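Local coordinates for oxidoreductase YdhF (Escherichia coli, PDB 1OG6), which binds NADPH and probably works as an oxidoreductase of the aldo/keto reductase family, built on an alpha/beta barrel, at residues C[100-104]-C[138-142]. Sequence-based numbering, arbitrary orientation.
Sequences ITDRD and EVADA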
ATOM      1  N   ILE C 100      11.663  21.030   6.724  1.00 46.42           N
ATOM      2  CA  ILE C 100      13.100  21.197   6.502  1.00 47.26           C
ATOM      3  C   ILE C 100      13.887  19.968   6.986  1.00 47.85           C
ATOM      4  O   ILE C 100      14.521  19.983   8.044  1.00 46.04           O
ATOM      5  CB  ILE C 100      13.649  22.452   7.201  1.00 47.06           C
ATOM      6  CG1 ILE C 100      12.720  23.635   6.948  1.00 46.83           C
ATOM      7  CG2 ILE C 100      15.036  22.782   6.648  1.00 45.62           C
ATOM      8  CD1 ILE C 100      13.025  24.837   7.802  1.00 47.82           C
ATOM      9  N   THR C 101      13.827  18.904   6.187  1.00 49.65           N
ATOM     10  CA  THR C 101      14.515  17.650   6.464  1.00 51.26           C
ATOM     11  C   THR C 101      15.917  17.702   5.846  1.00 52.29           C
ATOM     12  O   THR C 101      16.508  16.676   5.512  1.00 52.73           O
ATOM     13  CB  THR C 101      13.736  16.451   5.868  1.00 51.53           C
ATOM     14  OG1 THR C 101      13.655  16.590   4.445  1.00 51.80           O
ATOM     15  CG2 THR C 101      12.324  16.399   6.429  1.00 51.21           C
ATOM     16  N   ASP C 102      16.426  18.921   5.697  1.00 53.07           N
ATOM     17  CA  ASP C 102      17.750  19.184   5.139  1.00 53.07           C
ATOM     18  C   ASP C 102      18.814  18.710   6.130  1.00 51.26           C
ATOM     19  O   ASP C 102      18.718  18.976   7.325  1.00 51.09           O
ATOM     20  CB  ASP C 102      17.879  20.693   4.880  1.00 56.84           C
ATOM     21  CG  ASP C 102      19.304  21.126   4.592  1.00 60.84           C
ATOM     22  OD1 ASP C 102      19.897  20.614   3.615  1.00 63.57           O
ATOM     23  OD2 ASP C 102      19.826  21.985   5.343  1.00 61.79           O
ATOM     24  N   ARG C 103      19.826  18.008   5.633  1.00 49.35           N
ATOM     25  CA  ARG C 103      20.894  17.491   6.482  1.00 48.53           C
ATOM     26  C   ARG C 103      21.345  18.456   7.571  1.00 47.74           C
ATOM     27  O   ARG C 103      21.227  18.165   8.758  1.00 47.14           O
ATOM     28  CB  ARG C 103      22.100  17.091   5.622  1.00 49.49           C
ATOM     29  CG  ARG C 103      23.333  16.640   6.412  1.00 49.83           C
ATOM     30  CD  ARG C 103      24.171  17.830   6.855  1.00 51.07           C
ATOM     31  NE  ARG C 103      25.253  17.475   7.770  0.39 51.71           N
ATOM     32  CZ  ARG C 103      26.234  16.624   7.487  0.92 52.06           C
ATOM     33  NH1 ARG C 103      26.279  16.021   6.306  0.59 52.47           N
ATOM     34  NH2 ARG C 103      27.175  16.381   8.388  1.00 51.25           N
ATOM     35  N   ASP C 104      21.872  19.602   7.162  1.00 47.53           N
ATOM     36  CA  ASP C 104      22.359  20.603   8.100  1.00 46.65           C
ATOM     37  C   ASP C 104      21.305  21.154   9.048  1.00 44.89           C
ATOM     38  O   ASP C 104      21.617  21.524  10.176  1.00 45.40           O
ATOM     39  CB  ASP C 104      23.010  21.762   7.345  1.00 48.63           C
ATOM     40  CG  ASP C 104      24.477  21.519   7.059  1.00 50.63           C
ATOM     41  OD1 ASP C 104      24.800  20.528   6.372  1.00 51.35           O
ATOM     42  OD2 ASP C 104      25.314  22.320   7.524  1.00 52.05           O
ATOM     43  N   GLU C 138      20.217  12.290   2.907  1.00 38.28           N
ATOM     44  CA  GLU C 138      20.540  13.468   3.697  1.00 38.80           C
ATOM     45  C   GLU C 138      20.204  13.254   5.163  1.00 38.64           C
ATOM     46  O   GLU C 138      20.965  13.642   6.047  1.00 38.67           O
ATOM     47  CB  GLU C 138      19.780  14.688   3.189  1.00 40.84           C
ATOM     48  CG  GLU C 138      20.437  15.408   2.028  1.00 45.18           C
ATOM     49  CD  GLU C 138      19.900  16.821   1.864  1.00 48.31           C
ATOM     50  OE1 GLU C 138      18.730  16.985   1.438  1.00 48.25           O
ATOM     51  OE2 GLU C 138      20.652  17.773   2.183  1.00 50.35           O
ATOM     52  N   VAL C 139      19.058  12.637   5.419  1.00 38.02           N
ATOM     53  CA  VAL C 139      18.634  12.377   6.784  1.00 36.43           C
ATOM     54  C   VAL C 139      19.504  11.312   7.432  1.00 36.89           C
ATOM     55  O   VAL C 139      19.810  11.391   8.614  1.00 37.13           O
ATOM     56  CB  VAL C 139      17.177  11.913   6.826  1.00 35.10           C
ATOM     57  CG1 VAL C 139      16.752  11.672   8.259  1.00 34.42           C
ATOM     58  CG2 VAL C 139      16.292  12.948   6.174  1.00 34.87           C
ATOM     59  N   ALA C 140      19.905  10.311   6.660  1.00 37.33           N
ATOM     60  CA  ALA C 140      20.736   9.244   7.189  1.00 37.36           C
ATOM     61  C   ALA C 140      22.077   9.779   7.651  1.00 39.10           C
ATOM     62  O   ALA C 140      22.604   9.325   8.657  1.00 39.60           O
ATOM     63  CB  ALA C 140      20.942   8.181   6.143  1.00 35.83           C
ATOM     64  N   ASP C 141      22.628  10.745   6.915  1.00 41.68           N
ATOM     65  CA  ASP C 141      23.926  11.335   7.259  1.00 43.28           C
ATOM     66  C   ASP C 141      23.840  12.202   8.506  1.00 42.74           C
ATOM     67  O   ASP C 141      24.738  12.179   9.344  1.00 42.81           O
ATOM     68  CB  ASP C 141      24.487  12.171   6.095  1.00 46.26           C
ATOM     69  CG  ASP C 141      24.816  11.326   4.864  1.00 50.16           C
ATOM     70  OD1 ASP C 141      25.302  10.182   5.032  1.00 51.40           O
ATOM     71  OD2 ASP C 141      24.603  11.812   3.725  1.00 51.73           O
ATOM     72  N   ALA C 142      22.768  12.975   8.629  1.00 41.77           N
ATOM     73  CA  ALA C 142      22.599  13.811   9.807  1.00 40.72           C
ATOM     74  C   ALA C 142      22.518  12.887  11.020  1.00 40.39           C
ATOM     75  O   ALA C 142      22.949  13.237  12.108  1.00 41.03           O
ATOM     76  CB  ALA C 142      21.329  14.636   9.690  1.00 39.94           C
TER
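The Glu138 carboxylate meets Asp102 and Arg103 at the start of helix 103-116. Extended beyond CG, the Glu138 side chain brings OE2 to 3.6 Å from Arg103 N, too far for a hydrogen bond but close to the first amide of the helix. The same OE2 lies about 3.3 Å from Asp102 OD1, two acceptors, probably both charged, at a distance uncertain at this resolution; the positive helix end may ease the approach, as may Arg282 of the second subunit, which packs on Asp102. Asp102 is the N-cap of this helix, its OD2 taking a weak hydrogen bond from His105 N. On the outer layer of the alpha/beta barrel, helix 103-116 lies between parallel strands 79-87 and 122-127, and helix 136-147 leads from 122-127 to 152-158. Replacing Glu138 by an alanine would probably leave the Arg103 amide without this nearby negative charge. Van der Waals contacts of methyl groups with backbone carbonyl oxygens make up much of the rest: Val139 CG2 sits 3.8 Å from Thr101 O, and Ala142 CB 3.7 Å from Arg103 O. Arg103 carries CB and CG past Glu138 O, while its NE forms a salt bridge with Asp104 OD1 (3.4 Å).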